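Local coordinates for protein PTHB1 (Homo sapiens, PDB 4YD8) that is a subunit of the BBSome, a coat complex thought to sort specific membrane proteins to the primary cilium, and supplies here its N-terminal seven-bladed beta-propeller, at residues V87-V91 with G152-I156; N141-F147 with G186-Y190; R193-F197 with S208-L214; D251-F257 with F294-S299. All coordinates share one frame; numbering follows the deposited sequence.

In the fold
All four contacts lie in the seven-bladed beta-propeller; contacts 1, 2 and 4 join successive blades along or near their first strands, while contact 3 lies farther out. Contact 1 joins the blade begun by strand 84-88 to the next, begun by strand 139-145; contact 2 joins that blade to the one begun by strand 188-191; contact 3 stays inside the blade begun by strand 188-191, in the hairpin 196-200/205-210; contact 4 links strand 249-255 to strand 291-298. Contacts 1 and 2 alternate along the chain and touch, their centres about 12 Å apart; contacts 2 and 3, about 11 Å apart, share an aromatic cluster. Contacts 2 and 4 meet through Pro187, Ala189 and Ile254, so neighbouring blades are tied in sequence.

Contact 1: residues V87-V91 with G152-I156; sequences VGKFV and GRDLI
Lys89 and Asp154 clasp each other through two bonds, both using the backbone of the lysine. The amide Lys89 N gives a nearly straight bond (176°) to Asp154 OD2 at 2.8 Å, reaching the carboxylate on its anti lone pair. In return Asp154 N donates to Lys89 O at 2.9 Å, coming from above the carbonyl plane. CG of Asp154 is anti to its own carbonyl carbon (chi1 -74°), which lays the carboxylate beside its backbone N and lets one residue serve as donor and acceptor to the same neighbour. The lysine side chain runs extended past Gly152, its CD 4.0 Å from Gly152 O, and its ammonium is spent on a salt bridge with Glu95 instead of on Asp154.

Next to these two bonds lies the ring of Phe90. Ile156 CD1 lies over one face, 3.9 Å from the centroid, in a CH-pi contact, while Gly88 CA lies over the rim of the opposite face; Asp154 O stands at the edge, 3.4 Å from Phe90 CD1. Further out, Tyr144 meets Phe90 edge-to-face, and Val109 and Ala100 of the same blade back the ring. Lys89 centres an inverse gamma turn, whose bend presents its N-H and C=O together to Asp154. Just past the end of strand 84-88, the turn thus fastens one blade of the beta-propeller to the loop entering strand 155-160 of the next.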
# COMPACT_ATOMS: atom_id res chain seq x y z
N VAL A 87 -2.18 4.98 6.36
CA VAL A 87 -2.76 6.23 6.82
C VAL A 87 -4.26 6.10 6.71
O VAL A 87 -4.76 5.69 5.67
CB VAL A 87 -2.25 7.43 5.98
CG1 VAL A 87 -3.04 8.71 6.32
CG2 VAL A 87 -0.74 7.62 6.18
N GLY A 88 -4.97 6.44 7.79
CA GLY A 88 -6.39 6.24 7.82
C GLY A 88 -7.03 6.86 9.04
O GLY A 88 -6.37 7.53 9.84
N LYS A 89 -8.33 6.64 9.19
CA LYS A 89 -9.07 7.25 10.29
C LYS A 89 -8.98 6.38 11.56
O LYS A 89 -9.97 5.79 11.98
CB LYS A 89 -10.54 7.47 9.90
CG LYS A 89 -10.71 8.40 8.68
CD LYS A 89 -12.15 8.38 8.18
CE LYS A 89 -12.28 9.23 6.91
NZ LYS A 89 -13.71 9.40 6.55
N PHE A 90 -7.79 6.36 12.15
CA PHE A 90 -7.46 5.39 13.19
C PHE A 90 -7.75 5.89 14.61
O PHE A 90 -7.50 5.17 15.58
CB PHE A 90 -5.98 5.01 13.08
CG PHE A 90 -5.59 4.42 11.76
CD1 PHE A 90 -6.41 3.51 11.11
CD2 PHE A 90 -4.39 4.79 11.16
CE1 PHE A 90 -6.04 2.96 9.88
CE2 PHE A 90 -4.00 4.24 9.92
CZ PHE A 90 -4.83 3.33 9.29
N VAL A 91 -8.27 7.12 14.73
CA VAL A 91 -8.53 7.69 16.06
C VAL A 91 -10.03 7.95 16.27
O VAL A 91 -10.69 8.57 15.44
CB VAL A 91 -7.72 8.99 16.28
CG1 VAL A 91 -8.12 9.71 17.60
CG2 VAL A 91 -6.22 8.67 16.23
N GLY A 152 -17.07 6.21 9.14
CA GLY A 152 -16.28 7.28 9.73
C GLY A 152 -15.10 6.84 10.57
O GLY A 152 -14.52 7.62 11.30
N ARG A 153 -14.73 5.57 10.48
CA ARG A 153 -13.58 5.09 11.23
C ARG A 153 -12.92 3.93 10.50
O ARG A 153 -13.59 3.14 9.83
CB ARG A 153 -14.01 4.66 12.64
CG ARG A 153 -14.91 3.45 12.66
CD ARG A 153 -15.53 3.22 14.04
NE ARG A 153 -16.02 1.84 14.13
CZ ARG A 153 -16.32 1.23 15.27
NH1 ARG A 153 -16.19 1.86 16.43
NH2 ARG A 153 -16.76 -0.03 15.26
N ASP A 154 -11.60 3.85 10.61
CA ASP A 154 -10.84 2.74 10.01
C ASP A 154 -10.32 1.84 11.12
O ASP A 154 -9.49 2.26 11.92
CB ASP A 154 -9.69 3.27 9.16
CG ASP A 154 -10.17 3.86 7.86
OD1 ASP A 154 -11.00 3.18 7.21
OD2 ASP A 154 -9.74 4.98 7.48
N LEU A 155 -10.81 0.61 11.16
CA LEU A 155 -10.30 -0.39 12.09
C LEU A 155 -9.08 -1.04 11.45
O LEU A 155 -8.90 -0.90 10.24
CB LEU A 155 -11.37 -1.42 12.42
CG LEU A 155 -12.70 -0.87 12.94
CD1 LEU A 155 -13.50 -1.97 13.63
CD2 LEU A 155 -12.48 0.31 13.86
N ILE A 156 -8.26 -1.73 12.23
CA ILE A 156 -7.02 -2.29 11.71
C ILE A 156 -7.01 -3.79 12.00
O ILE A 156 -7.45 -4.23 13.06
CB ILE A 156 -5.79 -1.61 12.34
CG1 ILE A 156 -5.60 -0.19 11.77
CG2 ILE A 156 -4.50 -2.43 12.14
CD1 ILE A 156 -4.63 0.64 12.57

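Contact 2: residues N141-F147 with G186-Y190; sequences NMTYGSF and GPLAY
Gly186 O is gripped by two side-chain amides: Asn141 ND2 donates to it at 3.0 Å and 164°, and Gln159 NE2 reaches the same oxygen from outside the two segments. The acceptor lies in the amide plane of Asn141, and Gln159 also binds Asn141 OD1, fixing which way the amide is flipped. Farther along, strands 141-145 and 188-190 run nearly parallel, without a backbone bond between them. Thr143 spans the two strands with both branches: CG2 packs on Leu188 CD2 at 3.8 Å, and OG1, anti to the backbone N (chi1 -171°), takes a weak bond from Tyr190 N. A water gives a bond of 2.7 Å to Met142 O and a weak one to Leu188 O.

At the far end the Tyr190 ring takes the edge of Phe147 on one face, a T-shaped pair with centroids 4.8 Å apart and planes at 60°. Gly145 CA is 3.8 Å from Tyr190 CD2; a beta carbon there would run into the ring, in keeping with the importance of Gly145 for stability. Tyr190 OH is bonded to Asp195. A leucine in place of Tyr190 would probably leave Asp195 without this hydroxyl and the edge of Phe147 without its aromatic face. These two propeller blades are therefore joined without backbone-to-backbone bonds, by side chains and a water that reach backbone groups, with polar bonds near one end and aromatic packing at the other.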
# COMPACT_ATOMS: atom_id res chain seq x y z
N ASN A 141 1.87 -8.47 8.44
CA ASN A 141 1.37 -7.34 7.64
C ASN A 141 0.00 -6.92 8.18
O ASN A 141 -0.49 -7.50 9.13
CB ASN A 141 1.30 -7.71 6.14
CG ASN A 141 0.52 -9.01 5.86
OD1 ASN A 141 -0.27 -9.46 6.68
ND2 ASN A 141 0.75 -9.60 4.68
N MSE A 142 -0.60 -5.88 7.60
CA MSE A 142 -1.87 -5.41 8.12
C MSE A 142 -2.73 -4.86 7.01
O MSE A 142 -2.24 -4.60 5.90
CB MSE A 142 -1.66 -4.31 9.17
CG MSE A 142 -0.93 -3.09 8.65
SE MSE A 142 -0.93 -1.71 10.07
CE MSE A 142 0.36 -0.49 9.33
N THR A 143 -4.01 -4.67 7.31
CA THR A 143 -4.91 -3.95 6.42
C THR A 143 -5.87 -3.15 7.31
O THR A 143 -5.81 -3.25 8.54
CB THR A 143 -5.67 -4.92 5.46
OG1 THR A 143 -6.39 -4.18 4.47
CG2 THR A 143 -6.64 -5.83 6.25
N TYR A 144 -6.73 -2.34 6.71
CA TYR A 144 -7.60 -1.49 7.51
C TYR A 144 -8.84 -1.14 6.72
O TYR A 144 -8.88 -1.29 5.50
CB TYR A 144 -6.88 -0.20 7.93
CG TYR A 144 -6.52 0.70 6.76
CD1 TYR A 144 -5.33 0.51 6.06
CD2 TYR A 144 -7.38 1.72 6.35
CE1 TYR A 144 -4.99 1.32 4.97
CE2 TYR A 144 -7.05 2.55 5.27
CZ TYR A 144 -5.86 2.33 4.58
OH TYR A 144 -5.51 3.13 3.51
N GLY A 145 -9.86 -0.65 7.41
CA GLY A 145 -11.06 -0.24 6.73
C GLY A 145 -12.23 -0.20 7.69
O GLY A 145 -12.06 -0.42 8.89
N SER A 146 -13.41 0.07 7.15
CA SER A 146 -14.61 0.23 7.97
C SER A 146 -15.26 -1.12 8.25
O SER A 146 -16.39 -1.35 7.84
CB SER A 146 -15.60 1.15 7.27
OG SER A 146 -15.82 0.76 5.92
N PHE A 147 -14.53 -2.00 8.93
CA PHE A 147 -14.99 -3.37 9.21
C PHE A 147 -16.39 -3.33 9.80
O PHE A 147 -16.65 -2.55 10.71
CB PHE A 147 -14.08 -4.11 10.21
CG PHE A 147 -12.62 -4.11 9.86
CD1 PHE A 147 -12.16 -3.83 8.58
CD2 PHE A 147 -11.69 -4.40 10.85
CE1 PHE A 147 -10.81 -3.84 8.29
CE2 PHE A 147 -10.33 -4.41 10.57
CZ PHE A 147 -9.89 -4.13 9.28
N GLY A 186 0.33 -14.83 3.73
CA GLY A 186 0.24 -14.23 2.41
C GLY A 186 -0.13 -12.76 2.53
O GLY A 186 -0.28 -12.23 3.63
N PRO A 187 -0.30 -12.09 1.38
CA PRO A 187 -0.76 -10.70 1.39
C PRO A 187 -2.15 -10.62 1.99
O PRO A 187 -2.89 -11.62 1.99
CB PRO A 187 -0.77 -10.30 -0.11
CG PRO A 187 -0.77 -11.58 -0.86
CD PRO A 187 -0.10 -12.63 0.02
N LEU A 188 -2.51 -9.45 2.51
CA LEU A 188 -3.77 -9.28 3.21
C LEU A 188 -4.47 -8.00 2.78
O LEU A 188 -3.84 -6.95 2.69
CB LEU A 188 -3.52 -9.26 4.72
CG LEU A 188 -4.73 -9.04 5.63
CD1 LEU A 188 -5.61 -10.30 5.69
CD2 LEU A 188 -4.28 -8.65 7.05
N ALA A 189 -5.77 -8.08 2.52
CA ALA A 189 -6.53 -6.88 2.14
C ALA A 189 -7.96 -6.96 2.63
O ALA A 189 -8.51 -8.05 2.83
CB ALA A 189 -6.49 -6.67 0.60
N TYR A 190 -8.55 -5.80 2.88
CA TYR A 190 -9.95 -5.71 3.27
C TYR A 190 -10.81 -5.21 2.12
O TYR A 190 -10.47 -4.22 1.45
CB TYR A 190 -10.12 -4.77 4.49
CG TYR A 190 -11.58 -4.49 4.82
CD1 TYR A 190 -12.39 -5.49 5.35
CD2 TYR A 190 -12.14 -3.24 4.59
CE1 TYR A 190 -13.72 -5.25 5.65
CE2 TYR A 190 -13.47 -3.00 4.89
CZ TYR A 190 -14.26 -4.01 5.42
OH TYR A 190 -15.59 -3.78 5.71
O HOH W 1 -0.78 -5.80 3.93

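Contact 3: residues R193-F197 with S208-L214; sequences RTDSF and SYKYQVL
Segments 193-197 and 208-214 pair antiparallel, Phe197 with Tyr209 as the hydrogen-bonded pair and Ser196 with Lys210 as the non-hydrogen-bonded one. Phe197 N reaches Tyr209 O and Tyr209 N reaches Phe197 O, both at 2.8 Å; a further bond, Tyr211 N to Asp195 O at 3.0 Å, carries the pairing into the first turn of helix 211-216. In one of two conformers the Lys210 chain bends at three successive torsions and curls back over Ser196, bringing NZ to 2.8 Å from Thr194 O, which also accepts from Ser196 OG. In that conformer a water joins Lys210 NZ, Asp195 OD2 and Gln212 N; another spans Ser196 OG and Ser208 OG.

The Asp195 carboxylate, swung opposite the backbone N (chi1 -171°), crosses obliquely beside Tyr211, OD1 3.6 Å from Tyr211 CB. OD1 is bonded to Tyr190 OH and Gly148 N, while OD2 takes the water. With an alanine here, the Tyr190 hydroxyl and the Gly148 amide are likely to lose their shared acceptor, and the bridging water one of its anchors. Phe197 lies beside Tyr211, its CE2 at the edge of the tyrosine ring, 3.6 Å from Tyr211 CD1; Leu214 CD1 comes to the edge of Phe197, 3.3 Å from its CD2.

Asp195 and Ser196 form a G1 bulge opposite Ser191 on strand 188-191. From strand 205-210 the helix turns back toward the preceding blade, where Tyr211 and Leu214 rest on strand 164-169 and Phe147 meets both Phe197 and Tyr211.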
# COMPACT_ATOMS: atom_id res chain seq x y z
N ARG A 193 -16.74 -3.59 0.12
CA ARG A 193 -17.98 -3.93 -0.58
C ARG A 193 -18.55 -5.25 -0.08
O ARG A 193 -19.77 -5.40 0.03
CB ARG A 193 -17.75 -3.99 -2.09
N THR A 194 -17.68 -6.20 0.24
CA THR A 194 -18.15 -7.49 0.72
C THR A 194 -17.91 -7.67 2.22
O THR A 194 -18.17 -8.74 2.76
CB THR A 194 -17.47 -8.65 -0.02
OG1 THR A 194 -16.06 -8.59 0.22
CG2 THR A 194 -17.72 -8.54 -1.53
N ASP A 195 -17.41 -6.61 2.85
CA ASP A 195 -17.00 -6.62 4.26
C ASP A 195 -16.25 -7.92 4.58
O ASP A 195 -16.66 -8.70 5.44
CB ASP A 195 -18.22 -6.41 5.18
CG ASP A 195 -17.84 -6.19 6.65
OD1 ASP A 195 -16.76 -5.62 6.94
OD2 ASP A 195 -18.62 -6.60 7.53
N SER A 196 -15.15 -8.15 3.85
CA SER A 196 -14.38 -9.38 4.00
C SER A 196 -12.88 -9.13 3.97
O SER A 196 -12.41 -8.12 3.43
CB SER A 196 -14.74 -10.39 2.90
OG SER A 196 -16.12 -10.70 2.92
N PHE A 197 -12.13 -10.07 4.54
CA PHE A 197 -10.68 -10.08 4.44
C PHE A 197 -10.24 -11.05 3.37
O PHE A 197 -10.73 -12.17 3.30
CB PHE A 197 -10.03 -10.46 5.77
CG PHE A 197 -10.27 -9.47 6.88
CD1 PHE A 197 -9.67 -8.23 6.85
CD2 PHE A 197 -11.09 -9.79 7.94
CE1 PHE A 197 -9.89 -7.31 7.86
CE2 PHE A 197 -11.31 -8.87 8.97
CZ PHE A 197 -10.71 -7.63 8.91
N SER A 208 -11.41 -15.67 0.93
CA SER A 208 -12.17 -14.53 1.41
C SER A 208 -12.92 -14.92 2.67
O SER A 208 -13.66 -15.90 2.67
CB SER A 208 -13.15 -14.03 0.34
OG SER A 208 -13.90 -12.92 0.79
N TYR A 209 -12.73 -14.15 3.74
CA TYR A 209 -13.39 -14.39 5.01
C TYR A 209 -14.29 -13.22 5.40
O TYR A 209 -13.81 -12.10 5.51
CB TYR A 209 -12.36 -14.61 6.13
CG TYR A 209 -11.49 -15.81 5.93
CD1 TYR A 209 -10.29 -15.72 5.23
CD2 TYR A 209 -11.86 -17.06 6.44
CE1 TYR A 209 -9.48 -16.82 5.05
CE2 TYR A 209 -11.05 -18.18 6.25
CZ TYR A 209 -9.86 -18.05 5.55
OH TYR A 209 -9.03 -19.13 5.35
N LYS A 210 -15.57 -13.48 5.63
CA LYS A 210 -16.49 -12.45 6.08
C LYS A 210 -16.12 -11.94 7.46
O LYS A 210 -15.83 -12.74 8.37
CB LYS A 210 -17.93 -12.98 6.10
CG LYS A 210 -18.47 -13.37 4.73
CD LYS A 210 -19.86 -12.78 4.50
CE LYS A 210 -19.79 -11.39 3.86
NZ LYS A 210 -19.31 -10.30 4.76
N TYR A 211 -16.12 -10.62 7.63
CA TYR A 211 -15.78 -10.02 8.92
C TYR A 211 -16.65 -10.54 10.07
O TYR A 211 -16.15 -10.86 11.15
CB TYR A 211 -15.90 -8.50 8.86
CG TYR A 211 -15.60 -7.86 10.20
CD1 TYR A 211 -14.29 -7.80 10.67
CD2 TYR A 211 -16.60 -7.32 10.98
CE1 TYR A 211 -13.99 -7.23 11.88
CE2 TYR A 211 -16.31 -6.74 12.21
CZ TYR A 211 -15.00 -6.69 12.64
OH TYR A 211 -14.68 -6.12 13.85
N GLN A 212 -17.96 -10.61 9.85
CA GLN A 212 -18.86 -11.03 10.93
C GLN A 212 -18.67 -12.50 11.27
O GLN A 212 -18.80 -12.88 12.43
CB GLN A 212 -20.32 -10.74 10.57
CG GLN A 212 -20.64 -9.25 10.41
CD GLN A 212 -20.46 -8.44 11.70
OE1 GLN A 212 -20.38 -8.99 12.80
NE2 GLN A 212 -20.39 -7.12 11.55
N VAL A 213 -18.36 -13.32 10.27
CA VAL A 213 -18.05 -14.72 10.51
C VAL A 213 -16.79 -14.82 11.37
O VAL A 213 -16.74 -15.59 12.32
CB VAL A 213 -17.86 -15.50 9.20
CG1 VAL A 213 -17.20 -16.85 9.46
CG2 VAL A 213 -19.19 -15.68 8.51
N LEU A 214 -15.78 -14.02 11.05
CA LEU A 214 -14.59 -13.91 11.89
C LEU A 214 -14.94 -13.47 13.30
O LEU A 214 -14.53 -14.10 14.27
CB LEU A 214 -13.59 -12.92 11.28
CG LEU A 214 -12.57 -13.57 10.36
CD1 LEU A 214 -12.01 -12.56 9.41
CD2 LEU A 214 -11.46 -14.17 11.20
O HOH W 2 -14.84 -10.92 -0.79
O HOH W 3 -19.27 -9.41 7.46
O HOH W 4 -16.55 -12.90 1.13

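Contact 4: residues D251-F257 with F294-S299; sequences DICIVSF and FLPYCS
Pro296 is the bump that Cys253 and Val255 receive: its CD sits 3.6 Å from Cys253 SG, and its CB rests against both methyls of Val255, at 4.1 Å from Val255 CG1. The sulfur points across toward the Pro296 ring because it stands anti to its own backbone N (chi1 -174°), and Val255 meets the proline at about a right angle. Phe294 fills the next hollow along: its CE1 lies 3.7 Å from Asp251 CB and its CZ 3.9 Å from Cys253 CB, while Asp251 OD2 lies at the ring's edge. Pro296 CD stands over the centre of the Phe294 ring, so proline and phenylalanine form one continuous ridge, backed by Phe265 from strand 263-268.

The two strands run almost parallel, 11° apart, yet their axes come no closer than 7.7 Å and no direct hydrogen bond crosses between them. They are the inner strands of successive blades of the beta-propeller, where side chains and waters, not backbone bonds, make the join. Two waters sit at the Asp251 end: one gives a 2.6 Å bond to Asp251 OD2 and accepts from Phe294 N, and another donates to Asp251 OD2 and to Phe294 O.

At the other end the Phe257 ring lies flat on backbone. One face covers Cys298 CA, 3.8 Å from the centroid in a CH-pi contact, with Ser299 N over the same face. At the far end of the ring, CZ comes to 3.4 Å from Tyr297 C, while Phe257 CB packs against Ser299 CB. The hydroxyl of Ser299 is bonded to Thr304 O.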
# COMPACT_ATOMS: atom_id res chain seq x y z
N ASP A 251 1.04 -9.95 -4.05
CA ASP A 251 0.28 -8.85 -3.49
C ASP A 251 -1.19 -8.98 -3.86
O ASP A 251 -1.54 -9.67 -4.83
CB ASP A 251 0.85 -7.51 -4.00
CG ASP A 251 0.48 -6.32 -3.12
OD1 ASP A 251 -0.10 -6.55 -2.03
OD2 ASP A 251 0.80 -5.16 -3.49
N ILE A 252 -2.05 -8.33 -3.07
CA ILE A 252 -3.46 -8.17 -3.38
C ILE A 252 -3.82 -6.70 -3.22
O ILE A 252 -3.36 -6.06 -2.28
CB ILE A 252 -4.39 -8.97 -2.44
CG1 ILE A 252 -4.07 -10.44 -2.46
CG2 ILE A 252 -5.87 -8.75 -2.80
CD1 ILE A 252 -4.64 -11.14 -1.23
N CYS A 253 -4.64 -6.19 -4.12
CA CYS A 253 -5.09 -4.80 -4.06
C CYS A 253 -6.58 -4.77 -4.40
O CYS A 253 -6.97 -5.21 -5.48
CB CYS A 253 -4.30 -3.94 -5.06
SG CYS A 253 -4.69 -2.14 -4.91
N ILE A 254 -7.41 -4.26 -3.50
CA ILE A 254 -8.85 -4.19 -3.81
C ILE A 254 -9.22 -2.76 -4.18
O ILE A 254 -9.00 -1.85 -3.39
CB ILE A 254 -9.70 -4.65 -2.64
CG1 ILE A 254 -9.35 -6.12 -2.30
CG2 ILE A 254 -11.19 -4.52 -2.97
CD1 ILE A 254 -10.01 -6.63 -1.08
N VAL A 255 -9.78 -2.58 -5.37
CA VAL A 255 -10.11 -1.23 -5.86
C VAL A 255 -11.50 -1.15 -6.50
O VAL A 255 -12.02 -2.13 -7.02
CB VAL A 255 -9.09 -0.75 -6.93
CG1 VAL A 255 -7.67 -0.80 -6.41
CG2 VAL A 255 -9.20 -1.59 -8.17
N SER A 256 -12.08 0.04 -6.47
CA SER A 256 -13.29 0.34 -7.22
C SER A 256 -13.20 1.74 -7.81
O SER A 256 -12.93 2.71 -7.09
CB SER A 256 -14.53 0.20 -6.34
OG SER A 256 -15.68 0.67 -7.01
N PHE A 257 -13.42 1.86 -9.11
CA PHE A 257 -13.32 3.16 -9.78
C PHE A 257 -14.60 3.52 -10.53
O PHE A 257 -15.71 3.26 -10.07
CB PHE A 257 -12.14 3.17 -10.75
CG PHE A 257 -10.80 3.14 -10.08
CD1 PHE A 257 -10.42 4.16 -9.23
CD2 PHE A 257 -9.91 2.09 -10.30
CE1 PHE A 257 -9.18 4.14 -8.61
CE2 PHE A 257 -8.67 2.06 -9.68
CZ PHE A 257 -8.31 3.09 -8.84
N PHE A 294 2.95 -4.01 -7.90
CA PHE A 294 1.89 -3.51 -8.79
C PHE A 294 0.95 -2.55 -8.09
O PHE A 294 1.00 -2.38 -6.87
CB PHE A 294 1.21 -4.75 -9.44
CG PHE A 294 0.01 -5.32 -8.69
CD1 PHE A 294 -0.04 -5.34 -7.29
CD2 PHE A 294 -1.11 -5.76 -9.40
CE1 PHE A 294 -1.17 -5.87 -6.61
CE2 PHE A 294 -2.20 -6.33 -8.74
CZ PHE A 294 -2.25 -6.36 -7.35
N LEU A 295 0.12 -1.87 -8.89
CA LEU A 295 -0.87 -0.95 -8.37
C LEU A 295 -1.93 -0.68 -9.43
O LEU A 295 -1.68 0.08 -10.37
CB LEU A 295 -0.22 0.39 -7.95
CG LEU A 295 -1.25 1.34 -7.33
CD1 LEU A 295 -1.55 0.93 -5.89
CD2 LEU A 295 -0.80 2.79 -7.41
N PRO A 296 -3.12 -1.29 -9.28
CA PRO A 296 -4.30 -0.84 -10.03
C PRO A 296 -4.63 0.57 -9.57
O PRO A 296 -4.97 0.72 -8.39
CB PRO A 296 -5.41 -1.83 -9.63
CG PRO A 296 -4.70 -2.95 -8.90
CD PRO A 296 -3.46 -2.34 -8.30
N TYR A 297 -4.51 1.58 -10.43
CA TYR A 297 -4.44 2.97 -9.94
C TYR A 297 -5.47 3.91 -10.51
O TYR A 297 -5.66 5.00 -9.97
CB TYR A 297 -3.04 3.55 -10.22
CG TYR A 297 -2.73 3.82 -11.69
CD1 TYR A 297 -2.24 2.80 -12.50
CD2 TYR A 297 -2.90 5.08 -12.26
CE1 TYR A 297 -1.96 3.02 -13.85
CE2 TYR A 297 -2.61 5.32 -13.61
CZ TYR A 297 -2.14 4.27 -14.40
OH TYR A 297 -1.86 4.47 -15.73
N CYS A 298 -6.15 3.53 -11.59
CA CYS A 298 -7.20 4.40 -12.12
C CYS A 298 -8.02 3.68 -13.17
O CYS A 298 -7.67 2.59 -13.63
CB CYS A 298 -6.62 5.69 -12.71
SG CYS A 298 -6.01 5.56 -14.43
N SER A 299 -9.11 4.32 -13.56
CA SER A 299 -9.88 3.89 -14.71
C SER A 299 -10.00 5.04 -15.69
O SER A 299 -10.47 6.12 -15.31
CB SER A 299 -11.26 3.38 -14.30
OG SER A 299 -12.08 3.27 -15.45
O HOH W 5 2.89 -4.76 -5.00
O HOH W 6 -0.23 -2.46 -4.46